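Local coordinates for protein neuraminidase (Influenza A virus, PDB 4GDI) that is a neuraminidase-like tetrameric surface glycoprotein of the influenza virion, predicted to remove terminal sialic acids although its putative active site has diverged from that of true neuraminidases, at residues Glu17-Val22 and Asn363-Asn368; Trp21-Arg26 and Ser357-Ile362; Ser286-Phe291 and Asn315-Arg320; Ser309-Ser314 and Asn368-Ser373. One frame throughout, in Å; residues are numbered along the deposited sequence.

How the interactions relate
Starting at the N terminus, residues 17-22 meet 363-368 in interaction 1, and the overlapping 21-26 pair with 357-362 in interaction 2, so almost the whole chain is looped back on itself between its two ends. Interaction 3 (286-291 with 315-320) closes a far shorter loop that lies within both of these. Interaction 4 (309-314 with 368-373) crosses all three, because its first segment falls within each of their loops while its second reaches the C terminus. K19 O and Y310 OH join interactions 1 and 4; D372 joins 4 to 3. Together the contacts tie the four-stranded sheet that begins at strand 20-25 to the neighbouring sheet containing 289-296 and 309-311.

Interaction 1 (Glu17-Val22 and Asn363-Asn368); sequences EVKGWV and NSPVQN
N363 meets E17 O with its CA, at 3.2 Å in a CA-H...O contact, and with its CB, while the amide beyond leads away from this meeting. The carbonyl of N363 serves a different neighbour, receiving the methylenes of K19, with CE 3.6 Å from N363 O. At S364 the main chain carries the contact. K19 CB packs on S364 C at 3.8 Å, and S364 O is buried near G20 without a partner in the model, while the side chain of S364 lies about 4 Å from a bound calcium ion. P365 then runs alongside K19, both side chains pointing the same way, with CD to CD at 4.2 Å. The K19 chain stays extended beyond CG (chi2 -176°), which lets its aliphatic length lie over these neighbours and carry the amine toward E17, whose OE1 forms a long salt bridge with NZ at 3.7 Å. V366 packs on F124 of a second subunit. No hydrogen bond spans the two segments, and the charged pair belongs to one of them, which implies cohesion by van der Waals packing and weak C-H...O contacts.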
loop_
_atom_site.group_PDB
_atom_site.type_symbol
_atom_site.label_atom_id
_atom_site.label_comp_id
_atom_site.label_asym_id
_atom_site.label_seq_id
_atom_site.Cartn_x
_atom_site.Cartn_y
_atom_site.Cartn_z
ATOM N N GLU A 17 17.507 -16.048 27.990
ATOM C CA GLU A 17 16.964 -16.182 29.337
ATOM C C GLU A 17 15.682 -15.362 29.405
ATOM O O GLU A 17 15.645 -14.227 28.918
ATOM C CB GLU A 17 17.949 -15.663 30.380
ATOM C CG GLU A 17 19.038 -16.642 30.775
ATOM C CD GLU A 17 19.397 -16.523 32.247
ATOM O OE1 GLU A 17 20.069 -15.533 32.618
ATOM O OE2 GLU A 17 18.986 -17.408 33.032
ATOM N N VAL A 18 14.635 -15.923 30.000
ATOM C CA VAL A 18 13.375 -15.183 30.132
ATOM C C VAL A 18 13.049 -14.875 31.587
ATOM O O VAL A 18 12.787 -15.783 32.373
ATOM C CB VAL A 18 12.202 -15.950 29.523
ATOM C CG1 VAL A 18 10.883 -15.205 29.795
ATOM C CG2 VAL A 18 12.415 -16.164 28.038
ATOM N N LYS A 19 13.045 -13.590 31.929
ATOM C CA LYS A 19 12.752 -13.152 33.293
ATOM C C LYS A 19 11.560 -12.216 33.310
ATOM O O LYS A 19 11.141 -11.747 34.362
ATOM C CB LYS A 19 13.967 -12.452 33.897
ATOM C CG LYS A 19 15.207 -13.327 33.928
ATOM C CD LYS A 19 16.383 -12.648 34.616
ATOM C CE LYS A 19 17.707 -13.194 34.089
ATOM N NZ LYS A 19 18.837 -12.996 35.035
ATOM N N GLY A 20 11.007 -11.943 32.137
ATOM C CA GLY A 20 9.822 -11.116 32.049
ATOM C C GLY A 20 9.140 -11.240 30.704
ATOM O O GLY A 20 9.666 -11.872 29.792
ATOM N N TRP A 21 7.965 -10.631 30.584
ATOM C CA TRP A 21 7.228 -10.633 29.326
ATOM C C TRP A 21 6.672 -9.247 29.087
ATOM O O TRP A 21 6.027 -8.675 29.959
ATOM C CB TRP A 21 6.077 -11.628 29.399
ATOM C CG TRP A 21 6.505 -13.039 29.714
ATOM C CD1 TRP A 21 6.599 -13.611 30.947
ATOM C CD2 TRP A 21 6.875 -14.048 28.774
ATOM N NE1 TRP A 21 6.996 -14.919 30.831
ATOM C CE2 TRP A 21 7.182 -15.208 29.507
ATOM C CE3 TRP A 21 6.982 -14.084 27.384
ATOM C CZ2 TRP A 21 7.588 -16.389 28.895
ATOM C CZ3 TRP A 21 7.382 -15.258 26.784
ATOM C CH2 TRP A 21 7.683 -16.388 27.537
ATOM N N VAL A 22 6.903 -8.711 27.900
ATOM C CA VAL A 22 6.415 -7.386 27.575
ATOM C C VAL A 22 5.566 -7.414 26.312
ATOM O O VAL A 22 5.849 -8.174 25.382
ATOM C CB VAL A 22 7.574 -6.378 27.414
ATOM C CG1 VAL A 22 8.325 -6.235 28.729
ATOM C CG2 VAL A 22 8.511 -6.803 26.305
ATOM N N ASN A 363 15.083 -10.617 28.915
ATOM C CA ASN A 363 16.054 -11.199 29.835
ATOM C C ASN A 363 16.254 -10.370 31.101
ATOM O O ASN A 363 17.271 -10.507 31.772
ATOM C CB ASN A 363 17.396 -11.384 29.126
ATOM C CG ASN A 363 17.917 -10.094 28.516
ATOM O OD1 ASN A 363 17.658 -8.998 29.026
ATOM N ND2 ASN A 363 18.645 -10.216 27.410
ATOM N N SER A 364 15.287 -9.511 31.419
ATOM C CA SER A 364 15.343 -8.704 32.632
ATOM C C SER A 364 14.001 -8.725 33.317
ATOM O O SER A 364 12.967 -8.775 32.661
ATOM C CB SER A 364 15.712 -7.255 32.310
ATOM O OG SER A 364 16.952 -7.189 31.637
ATOM N N PRO A 365 14.004 -8.688 34.650
ATOM C CA PRO A 365 12.715 -8.607 35.340
ATOM C C PRO A 365 12.093 -7.219 35.190
ATOM O O PRO A 365 12.811 -6.250 34.986
ATOM C CB PRO A 365 13.085 -8.892 36.797
ATOM C CG PRO A 365 14.508 -8.481 36.909
ATOM C CD PRO A 365 15.135 -8.782 35.587
ATOM N N VAL A 366 10.769 -7.142 35.257
ATOM C CA VAL A 366 10.064 -5.871 35.241
ATOM C C VAL A 366 9.044 -5.957 36.345
ATOM O O VAL A 366 8.892 -7.011 36.956
ATOM C CB VAL A 366 9.341 -5.626 33.900
ATOM C CG1 VAL A 366 10.342 -5.310 32.795
ATOM C CG2 VAL A 366 8.491 -6.835 33.533
ATOM N N GLN A 367 8.338 -4.866 36.608
ATOM C CA GLN A 367 7.325 -4.890 37.646
ATOM C C GLN A 367 6.083 -5.631 37.161
ATOM O O GLN A 367 5.920 -5.877 35.972
ATOM C CB GLN A 367 6.991 -3.472 38.112
ATOM C CG GLN A 367 8.058 -2.888 39.020
ATOM C CD GLN A 367 8.258 -3.727 40.273
ATOM O OE1 GLN A 367 7.329 -3.913 41.061
ATOM N NE2 GLN A 367 9.467 -4.254 40.452
ATOM N N ASN A 368 5.231 -6.008 38.104
ATOM C CA ASN A 368 4.039 -6.777 37.804
ATOM C C ASN A 368 2.936 -5.869 37.261
ATOM O O ASN A 368 1.871 -5.715 37.876
ATOM C CB ASN A 368 3.588 -7.517 39.067
ATOM C CG ASN A 368 2.551 -8.579 38.785
ATOM O OD1 ASN A 368 2.354 -8.985 37.643
ATOM N ND2 ASN A 368 1.877 -9.034 39.832
#

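Interaction 2 (Trp21-Arg26 and Ser357-Ile362); sequences WVPTHR and STFCGI. With GOL (glycerol), chain T.
V22 and C360 exchange backbone hydrogen bonds, V22 N to C360 O at 3.0 Å and C360 N to V22 O, both close to straight. The antiparallel ladder continues past P23, but its register shifts by one: T24 N donates to T358 O at 2.9 Å, H25 N adds a weak bond to the same oxygen, and T358 N returns one to H25 O. T24 and H25 thus both face T358, a classic beta bulge. The side chains of T24 and T358 cross at about a right angle, OG1 to OG1 2.8 Å, in a hydrogen bond that either could donate. Each OG1 lies between its own backbone N and carbonyl carbon (chi1 54° and 59°), which turns the hydroxyls to each other. A glycerol, probably from the crystallisation liquor, is hydrogen-bonded through O1 to T358 OG1 (2.9 Å), and its O2 lies close to T24 OG1. Apolar packing occupies both faces. P23 CB sits over one face of the F359 ring, 4.0 Å from its centroid, a CH-pi contact. W21 brings CE3 to 3.5 Å from G361 N, and on the other face V22 CG2 meets I362 CG2 at 3.6 Å. C360 is also disulfide-bonded to C338. An N-terminal strand completing the last sheet's outer edge is the ring closure characteristic of beta-propellers.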
loop_
_atom_site.group_PDB
_atom_site.type_symbol
_atom_site.label_atom_id
_atom_site.label_comp_id
_atom_site.label_asym_id
_atom_site.label_seq_id
_atom_site.Cartn_x
_atom_site.Cartn_y
_atom_site.Cartn_z
ATOM N N TRP A 21 7.965 -10.631 30.584
ATOM C CA TRP A 21 7.228 -10.633 29.326
ATOM C C TRP A 21 6.672 -9.247 29.087
ATOM O O TRP A 21 6.027 -8.675 29.959
ATOM C CB TRP A 21 6.077 -11.628 29.399
ATOM C CG TRP A 21 6.505 -13.039 29.714
ATOM C CD1 TRP A 21 6.599 -13.611 30.947
ATOM C CD2 TRP A 21 6.875 -14.048 28.774
ATOM N NE1 TRP A 21 6.996 -14.919 30.831
ATOM C CE2 TRP A 21 7.182 -15.208 29.507
ATOM C CE3 TRP A 21 6.982 -14.084 27.384
ATOM C CZ2 TRP A 21 7.588 -16.389 28.895
ATOM C CZ3 TRP A 21 7.382 -15.258 26.784
ATOM C CH2 TRP A 21 7.683 -16.388 27.537
ATOM N N VAL A 22 6.903 -8.711 27.900
ATOM C CA VAL A 22 6.415 -7.386 27.575
ATOM C C VAL A 22 5.566 -7.414 26.312
ATOM O O VAL A 22 5.849 -8.174 25.382
ATOM C CB VAL A 22 7.574 -6.378 27.414
ATOM C CG1 VAL A 22 8.325 -6.235 28.729
ATOM C CG2 VAL A 22 8.511 -6.803 26.305
ATOM N N PRO A 23 4.510 -6.581 26.273
ATOM C CA PRO A 23 3.661 -6.553 25.082
ATOM C C PRO A 23 4.345 -5.828 23.926
ATOM O O PRO A 23 4.819 -4.699 24.094
ATOM C CB PRO A 23 2.427 -5.765 25.552
ATOM C CG PRO A 23 2.949 -4.876 26.635
ATOM C CD PRO A 23 4.040 -5.660 27.317
ATOM N N THR A 24 4.397 -6.458 22.762
ATOM C CA THR A 24 4.969 -5.797 21.606
ATOM C C THR A 24 3.839 -5.266 20.729
ATOM O O THR A 24 4.057 -4.406 19.890
ATOM C CB THR A 24 5.873 -6.729 20.802
ATOM O OG1 THR A 24 5.147 -7.915 20.461
ATOM C CG2 THR A 24 7.100 -7.106 21.606
ATOM N N HIS A 25 2.627 -5.768 20.957
ATOM C CA HIS A 25 1.462 -5.354 20.193
ATOM C C HIS A 25 0.226 -5.620 21.029
ATOM O O HIS A 25 -0.065 -6.753 21.369
ATOM C CB HIS A 25 1.412 -6.110 18.850
ATOM C CG HIS A 25 0.111 -5.979 18.113
ATOM N ND1 HIS A 25 -0.116 -5.005 17.164
ATOM C CD2 HIS A 25 -1.023 -6.722 18.165
ATOM C CE1 HIS A 25 -1.339 -5.140 16.678
ATOM N NE2 HIS A 25 -1.912 -6.174 17.268
ATOM N N ARG A 26 -0.476 -4.568 21.415
ATOM C CA ARG A 26 -1.784 -4.749 22.017
ATOM C C ARG A 26 -2.785 -4.908 20.889
ATOM O O ARG A 26 -2.620 -4.334 19.810
ATOM C CB ARG A 26 -2.140 -3.561 22.902
ATOM C CG ARG A 26 -1.128 -3.345 23.990
ATOM C CD ARG A 26 -1.516 -2.232 24.912
ATOM N NE ARG A 26 -2.620 -2.630 25.766
ATOM C CZ ARG A 26 -2.903 -2.053 26.923
ATOM N NH1 ARG A 26 -2.159 -1.046 27.362
ATOM N NH2 ARG A 26 -3.928 -2.484 27.636
ATOM N N SER A 357 -3.217 -9.932 20.822
ATOM C CA SER A 357 -2.074 -9.181 21.303
ATOM C C SER A 357 -0.866 -10.125 21.288
ATOM O O SER A 357 -1.012 -11.351 21.203
ATOM C CB SER A 357 -2.334 -8.682 22.713
ATOM O OG SER A 357 -2.334 -9.780 23.603
ATOM N N THR A 358 0.324 -9.560 21.372
ATOM C CA THR A 358 1.540 -10.369 21.372
ATOM C C THR A 358 2.472 -9.886 22.473
ATOM O O THR A 358 2.512 -8.693 22.768
ATOM C CB THR A 358 2.295 -10.293 20.027
ATOM O OG1 THR A 358 2.641 -8.938 19.741
ATOM C CG2 THR A 358 1.478 -10.837 18.886
ATOM N N PHE A 359 3.211 -10.829 23.064
ATOM C CA PHE A 359 4.125 -10.571 24.172
ATOM C C PHE A 359 5.413 -11.337 23.883
ATOM O O PHE A 359 5.365 -12.469 23.429
ATOM C CB PHE A 359 3.562 -11.104 25.493
ATOM C CG PHE A 359 2.456 -10.279 26.075
ATOM C CD1 PHE A 359 1.165 -10.403 25.611
ATOM C CD2 PHE A 359 2.713 -9.385 27.103
ATOM C CE1 PHE A 359 0.147 -9.647 26.159
ATOM C CE2 PHE A 359 1.698 -8.636 27.659
ATOM C CZ PHE A 359 0.416 -8.767 27.185
ATOM N N CYS A 360 6.552 -10.731 24.157
ATOM C CA CYS A 360 7.830 -11.416 23.967
ATOM C C CYS A 360 8.613 -11.489 25.271
ATOM O O CYS A 360 8.492 -10.613 26.136
ATOM C CB CYS A 360 8.651 -10.711 22.894
ATOM S SG CYS A 360 7.940 -10.856 21.250
ATOM N N GLY A 361 9.410 -12.544 25.413
ATOM C CA GLY A 361 10.227 -12.714 26.597
ATOM C C GLY A 361 11.360 -11.710 26.601
ATOM O O GLY A 361 11.852 -11.341 25.549
ATOM N N ILE A 362 11.750 -11.239 27.783
ATOM C CA ILE A 362 12.907 -10.351 27.906
ATOM C C ILE A 362 13.800 -10.933 28.978
ATOM O O ILE A 362 13.331 -11.644 29.850
ATOM C CB ILE A 362 12.531 -8.900 28.293
ATOM C CG1 ILE A 362 11.704 -8.891 29.585
ATOM C CG2 ILE A 362 11.757 -8.219 27.163
ATOM C CD1 ILE A 362 11.524 -7.517 30.210
HETATM C C1 GOL T . 5.168 -8.156 16.849
HETATM O O1 GOL T . 4.067 -8.945 17.243
HETATM C C2 GOL T . 6.453 -8.939 17.072
HETATM O O2 GOL T . 6.706 -8.965 18.454
HETATM C C3 GOL T . 7.635 -8.315 16.334
HETATM O O3 GOL T . 7.382 -8.248 14.953
#

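Interaction 3 (Ser286-Phe291 and Asn315-Arg320); sequences SSQNGF and NKRTGR. With NO3 (nitrate ion), chain B.
Q288 and N289 each send a side-chain amide to a backbone carbonyl across the contact, and these bonds mark its tight part. Q288 NE2 reaches T318 O at 2.8 Å, lying in the carbonyl plane on a lone pair, with T318 O in turn almost in the plane of the amide. N289 ND2 binds N315 O at 2.7 Å, while its OD1 accepts from S287 OG at 2.6 Å, so the amide is held at both ends. Between them run two backbone bonds: G290 N to K316 O at 2.8 Å and T318 N to Q288 O at 3.1 Å. T318 OG1, turned between its own backbone N and carbonyl carbon (chi1 53°), reaches G290 O at 2.9 Å from above the carbonyl plane. The outer side is looser. There R317 lays one guanidinium face over Q288 CB and spends its NE on a salt bridge to E344; a water accepts from Q288 N and, weakly, from R317 NH1. R320 points away; its NH1 forms a salt bridge with E342, and its NE also meets a nitrate, probably from the crystallisation liquor, whose O1 is 2.9 Å off. The chemistry implies a join made by neutral amide, hydroxyl and peptide groups, whereas the arginine charges are answered by glutamates outside the two segments, R320 also by the nitrate.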
loop_
_atom_site.group_PDB
_atom_site.type_symbol
_atom_site.label_atom_id
_atom_site.label_comp_id
_atom_site.label_asym_id
_atom_site.label_seq_id
_atom_site.Cartn_x
_atom_site.Cartn_y
_atom_site.Cartn_z
ATOM N N SER A 286 -12.656 -19.891 37.467
ATOM C CA SER A 286 -14.105 -19.771 37.426
ATOM C C SER A 286 -14.582 -19.037 36.173
ATOM O O SER A 286 -15.702 -19.232 35.717
ATOM C CB SER A 286 -14.588 -19.038 38.679
ATOM O OG SER A 286 -13.756 -17.917 38.960
ATOM N N SER A 287 -13.727 -18.191 35.614
ATOM C CA SER A 287 -14.074 -17.467 34.401
ATOM C C SER A 287 -12.847 -17.346 33.517
ATOM O O SER A 287 -11.726 -17.425 33.995
ATOM C CB SER A 287 -14.582 -16.071 34.746
ATOM O OG SER A 287 -13.520 -15.246 35.199
ATOM N N GLN A 288 -13.074 -17.129 32.229
ATOM C CA GLN A 288 -11.989 -16.977 31.271
ATOM C C GLN A 288 -11.465 -15.546 31.332
ATOM O O GLN A 288 -11.428 -14.843 30.324
ATOM C CB GLN A 288 -12.515 -17.292 29.876
ATOM C CG GLN A 288 -11.611 -18.117 29.035
ATOM C CD GLN A 288 -12.289 -18.528 27.754
ATOM O OE1 GLN A 288 -13.031 -19.502 27.730
ATOM N NE2 GLN A 288 -12.070 -17.762 26.689
ATOM N N ASN A 289 -11.077 -15.107 32.528
ATOM C CA ASN A 289 -10.610 -13.747 32.716
ATOM C C ASN A 289 -9.180 -13.700 33.226
ATOM O O ASN A 289 -8.771 -14.559 34.002
ATOM C CB ASN A 289 -11.529 -13.020 33.689
ATOM C CG ASN A 289 -12.905 -12.799 33.112
ATOM O OD1 ASN A 289 -13.771 -13.675 33.172
ATOM N ND2 ASN A 289 -13.105 -11.638 32.514
ATOM N N GLY A 290 -8.445 -12.680 32.797
ATOM C CA GLY A 290 -7.069 -12.476 33.218
ATOM C C GLY A 290 -6.109 -13.420 32.515
ATOM O O GLY A 290 -6.528 -14.352 31.838
ATOM N N PHE A 291 -4.814 -13.174 32.682
ATOM C CA PHE A 291 -3.787 -14.082 32.175
ATOM C C PHE A 291 -2.562 -13.971 33.060
ATOM O O PHE A 291 -2.063 -12.869 33.339
ATOM C CB PHE A 291 -3.432 -13.751 30.725
ATOM C CG PHE A 291 -2.933 -14.923 29.922
ATOM C CD1 PHE A 291 -3.762 -15.989 29.626
ATOM C CD2 PHE A 291 -1.649 -14.929 29.414
ATOM C CE1 PHE A 291 -3.309 -17.053 28.867
ATOM C CE2 PHE A 291 -1.194 -15.998 28.645
ATOM C CZ PHE A 291 -2.023 -17.054 28.375
ATOM N N ASN A 315 -8.673 -8.730 34.748
ATOM C CA ASN A 315 -10.094 -8.804 34.452
ATOM C C ASN A 315 -10.438 -8.950 32.967
ATOM O O ASN A 315 -11.496 -9.474 32.638
ATOM C CB ASN A 315 -10.794 -7.570 35.026
ATOM C CG ASN A 315 -10.753 -7.537 36.542
ATOM O OD1 ASN A 315 -11.114 -8.514 37.206
ATOM N ND2 ASN A 315 -10.288 -6.425 37.098
ATOM N N LYS A 316 -9.561 -8.496 32.075
ATOM C CA LYS A 316 -9.844 -8.595 30.640
ATOM C C LYS A 316 -10.144 -10.039 30.288
ATOM O O LYS A 316 -9.507 -10.953 30.805
ATOM C CB LYS A 316 -8.669 -8.090 29.796
ATOM C CG LYS A 316 -8.983 -6.851 28.978
ATOM C CD LYS A 316 -7.762 -6.373 28.190
ATOM C CE LYS A 316 -8.009 -5.021 27.526
ATOM N NZ LYS A 316 -9.407 -4.891 26.992
ATOM N N ARG A 317 -11.122 -10.253 29.415
ATOM C CA ARG A 317 -11.448 -11.605 28.982
ATOM C C ARG A 317 -10.405 -12.075 27.974
ATOM O O ARG A 317 -10.043 -11.332 27.048
ATOM C CB ARG A 317 -12.832 -11.658 28.357
ATOM C CG ARG A 317 -13.288 -13.056 28.021
ATOM C CD ARG A 317 -14.720 -13.052 27.512
ATOM N NE ARG A 317 -15.123 -14.350 26.971
ATOM C CZ ARG A 317 -15.814 -15.270 27.636
ATOM N NH1 ARG A 317 -16.203 -15.058 28.889
ATOM N NH2 ARG A 317 -16.121 -16.413 27.042
ATOM N N THR A 318 -9.900 -13.289 28.168
ATOM C CA THR A 318 -8.822 -13.793 27.307
ATOM C C THR A 318 -9.253 -15.096 26.660
ATOM O O THR A 318 -10.135 -15.780 27.183
ATOM C CB THR A 318 -7.510 -13.973 28.102
ATOM O OG1 THR A 318 -7.765 -14.770 29.259
ATOM C CG2 THR A 318 -6.967 -12.617 28.554
ATOM N N GLY A 319 -8.675 -15.424 25.501
ATOM C CA GLY A 319 -8.980 -16.682 24.849
ATOM C C GLY A 319 -7.755 -17.542 24.547
ATOM O O GLY A 319 -6.927 -17.805 25.418
ATOM N N ARG A 320 -7.662 -17.983 23.295
ATOM C CA ARG A 320 -6.565 -18.836 22.816
ATOM C C ARG A 320 -5.217 -18.146 22.985
ATOM O O ARG A 320 -5.127 -16.912 22.961
ATOM C CB ARG A 320 -6.781 -19.172 21.324
ATOM C CG ARG A 320 -8.059 -20.019 21.032
ATOM C CD ARG A 320 -8.423 -20.099 19.547
ATOM N NE ARG A 320 -7.276 -20.470 18.706
ATOM C CZ ARG A 320 -6.541 -19.609 18.006
ATOM N NH1 ARG A 320 -6.831 -18.314 18.003
ATOM N NH2 ARG A 320 -5.514 -20.051 17.284
HETATM N N NO3 B . -9.188 -23.456 19.851
HETATM O O1 NO3 B . -7.999 -23.263 19.131
HETATM O O2 NO3 B . -10.380 -23.746 19.164
HETATM O O3 NO3 B . -9.181 -23.354 21.246
HETATM O O HOH W 1 -15.827 -17.411 31.087
#

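Interaction 4 (Ser309-Ser314 and Asn368-Ser373); sequences SYELFS and NINWDS
W371 and L312 make the central bond of this contact, W371 N donating to L312 O at 2.8 Å and 167°. Toward the start of both segments, N368 OD1 accepts from E311 N, also at 2.8 Å, in the plane of its carbonyl and on a lone pair; N368 CG lies opposite its backbone N (chi1 -167°), and this swings OD1 over to E311. The same oxygen lies near the edge of the Y310 ring. Toward the C terminus, D372 turns its carboxylate to S314 N, with OD2 3.1 Å away and met from above the carboxylate plane, and OD1 making a weaker second bond. That OD1 also lies at the edge of the F313 ring, 3.6 Å from CD1. Apolar contact comes from F313 CE1, which touches W371 CB at 3.6 Å as the two side chains cross at a slant.

Several features position these groups. N370 OD1 takes the N-H of D372 at 2.8 Å, an Asx turn that fixes the chain just where the carboxylate is presented. D372 is gripped further by N315 N and K316 N, so three successive backbone N-H groups share one carboxylate, an arrangement that would probably stabilise its negative charge. I369 CG2 rests over one face of the W371 indole. A water gives hydrogen bonds to both E311 O and N368 O, at 2.6 Å to the former, linking the backbones.

Farther out, L312 and F313 form a classic bulge opposite F291 of strand 289-296, and both also pack on strand 338-346. The C-terminal tail thus runs along strand 309-311, an edge strand of its three-stranded sheet within the chain, with W371 against R26 and I369 on F124 of a second subunit.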
loop_
_atom_site.group_PDB
_atom_site.type_symbol
_atom_site.label_atom_id
_atom_site.label_comp_id
_atom_site.label_asym_id
_atom_site.label_seq_id
_atom_site.Cartn_x
_atom_site.Cartn_y
_atom_site.Cartn_z
ATOM N N SER A 309 6.197 -14.481 39.164
ATOM C CA SER A 309 4.802 -14.583 38.789
ATOM C C SER A 309 4.303 -13.230 38.287
ATOM O O SER A 309 4.549 -12.193 38.900
ATOM C CB SER A 309 3.971 -15.063 39.969
ATOM O OG SER A 309 2.609 -15.149 39.608
ATOM N N TYR A 310 3.611 -13.246 37.158
ATOM C CA TYR A 310 3.185 -12.014 36.515
ATOM C C TYR A 310 1.731 -12.099 36.095
ATOM O O TYR A 310 1.361 -12.918 35.258
ATOM C CB TYR A 310 4.004 -11.751 35.262
ATOM C CG TYR A 310 5.434 -11.362 35.471
ATOM C CD1 TYR A 310 5.769 -10.120 35.987
ATOM C CD2 TYR A 310 6.465 -12.225 35.101
ATOM C CE1 TYR A 310 7.092 -9.754 36.152
ATOM C CE2 TYR A 310 7.788 -11.868 35.262
ATOM C CZ TYR A 310 8.098 -10.633 35.788
ATOM O OH TYR A 310 9.417 -10.283 35.947
ATOM N N GLU A 311 0.913 -11.223 36.656
ATOM C CA GLU A 311 -0.479 -11.171 36.302
ATOM C C GLU A 311 -0.573 -10.144 35.196
ATOM O O GLU A 311 -0.721 -8.954 35.458
ATOM C CB GLU A 311 -1.304 -10.767 37.524
ATOM C CG GLU A 311 -2.800 -10.801 37.308
ATOM C CD GLU A 311 -3.566 -10.666 38.617
ATOM O OE1 GLU A 311 -3.134 -11.264 39.628
ATOM O OE2 GLU A 311 -4.595 -9.957 38.639
ATOM N N LEU A 312 -0.446 -10.605 33.955
ATOM C CA LEU A 312 -0.411 -9.701 32.807
ATOM C C LEU A 312 -1.761 -9.016 32.596
ATOM O O LEU A 312 -1.824 -7.832 32.247
ATOM C CB LEU A 312 -0.011 -10.463 31.547
ATOM C CG LEU A 312 1.413 -11.026 31.544
ATOM C CD1 LEU A 312 1.690 -11.738 30.199
ATOM C CD2 LEU A 312 2.436 -9.922 31.810
ATOM N N PHE A 313 -2.833 -9.773 32.801
ATOM C CA PHE A 313 -4.184 -9.218 32.803
ATOM C C PHE A 313 -4.908 -9.751 34.040
ATOM O O PHE A 313 -4.647 -10.876 34.467
ATOM C CB PHE A 313 -4.944 -9.643 31.545
ATOM C CG PHE A 313 -4.388 -9.070 30.269
ATOM C CD1 PHE A 313 -4.735 -7.792 29.853
ATOM C CD2 PHE A 313 -3.527 -9.816 29.477
ATOM C CE1 PHE A 313 -4.220 -7.265 28.669
ATOM C CE2 PHE A 313 -3.012 -9.296 28.297
ATOM C CZ PHE A 313 -3.358 -8.022 27.892
ATOM N N SER A 314 -5.821 -8.968 34.611
ATOM C CA SER A 314 -6.605 -9.450 35.755
ATOM C C SER A 314 -8.041 -9.715 35.373
ATOM O O SER A 314 -8.571 -10.788 35.644
ATOM C CB SER A 314 -6.589 -8.457 36.914
ATOM O OG SER A 314 -5.274 -8.242 37.384
ATOM N N ASN A 368 5.231 -6.008 38.104
ATOM C CA ASN A 368 4.039 -6.777 37.804
ATOM C C ASN A 368 2.936 -5.869 37.261
ATOM O O ASN A 368 1.871 -5.715 37.876
ATOM C CB ASN A 368 3.588 -7.517 39.067
ATOM C CG ASN A 368 2.551 -8.579 38.785
ATOM O OD1 ASN A 368 2.354 -8.985 37.643
ATOM N ND2 ASN A 368 1.877 -9.034 39.832
ATOM N N ILE A 369 3.193 -5.276 36.100
ATOM C CA ILE A 369 2.229 -4.376 35.476
ATOM C C ILE A 369 0.971 -5.113 35.054
ATOM O O ILE A 369 1.029 -6.233 34.552
ATOM C CB ILE A 369 2.808 -3.677 34.250
ATOM C CG1 ILE A 369 3.834 -2.641 34.679
ATOM C CG2 ILE A 369 1.700 -2.974 33.462
ATOM C CD1 ILE A 369 4.239 -1.716 33.568
ATOM N N ASN A 370 -0.169 -4.479 35.280
ATOM C CA ASN A 370 -1.442 -5.029 34.858
ATOM C C ASN A 370 -1.856 -4.305 33.588
ATOM O O ASN A 370 -2.030 -3.088 33.591
ATOM C CB ASN A 370 -2.487 -4.839 35.947
ATOM C CG ASN A 370 -3.785 -5.530 35.627
ATOM O OD1 ASN A 370 -4.262 -5.495 34.493
ATOM N ND2 ASN A 370 -4.367 -6.179 36.626
ATOM N N TRP A 371 -1.982 -5.042 32.491
ATOM C CA TRP A 371 -2.249 -4.413 31.204
ATOM C C TRP A 371 -3.743 -4.254 30.923
ATOM O O TRP A 371 -4.114 -3.901 29.810
ATOM C CB TRP A 371 -1.572 -5.198 30.072
ATOM C CG TRP A 371 -0.089 -5.105 30.143
ATOM C CD1 TRP A 371 0.764 -6.007 30.714
ATOM C CD2 TRP A 371 0.722 -4.027 29.674
ATOM N NE1 TRP A 371 2.059 -5.564 30.615
ATOM C CE2 TRP A 371 2.062 -4.348 29.979
ATOM C CE3 TRP A 371 0.449 -2.824 29.016
ATOM C CZ2 TRP A 371 3.125 -3.515 29.640
ATOM C CZ3 TRP A 371 1.508 -1.996 28.684
ATOM C CH2 TRP A 371 2.831 -2.346 28.998
ATOM N N ASP A 372 -4.589 -4.516 31.922
ATOM C CA ASP A 372 -6.035 -4.311 31.790
ATOM C C ASP A 372 -6.315 -2.883 31.336
ATOM O O ASP A 372 -7.175 -2.650 30.480
ATOM C CB ASP A 372 -6.756 -4.536 33.126
ATOM C CG ASP A 372 -7.070 -5.995 33.401
ATOM O OD1 ASP A 372 -6.989 -6.827 32.475
ATOM O OD2 ASP A 372 -7.420 -6.311 34.561
ATOM N N SER A 373 -5.590 -1.931 31.919
ATOM C CA SER A 373 -5.761 -0.514 31.587
ATOM C C SER A 373 -7.190 -0.020 31.828
ATOM O O SER A 373 -8.136 -0.787 32.021
ATOM C CB SER A 373 -5.371 -0.248 30.126
ATOM O OG SER A 373 -3.967 -0.115 29.964
ATOM O OXT SER A 373 -7.436 1.186 31.832
HETATM O O HOH W 2 -0.489 -7.508 37.628
#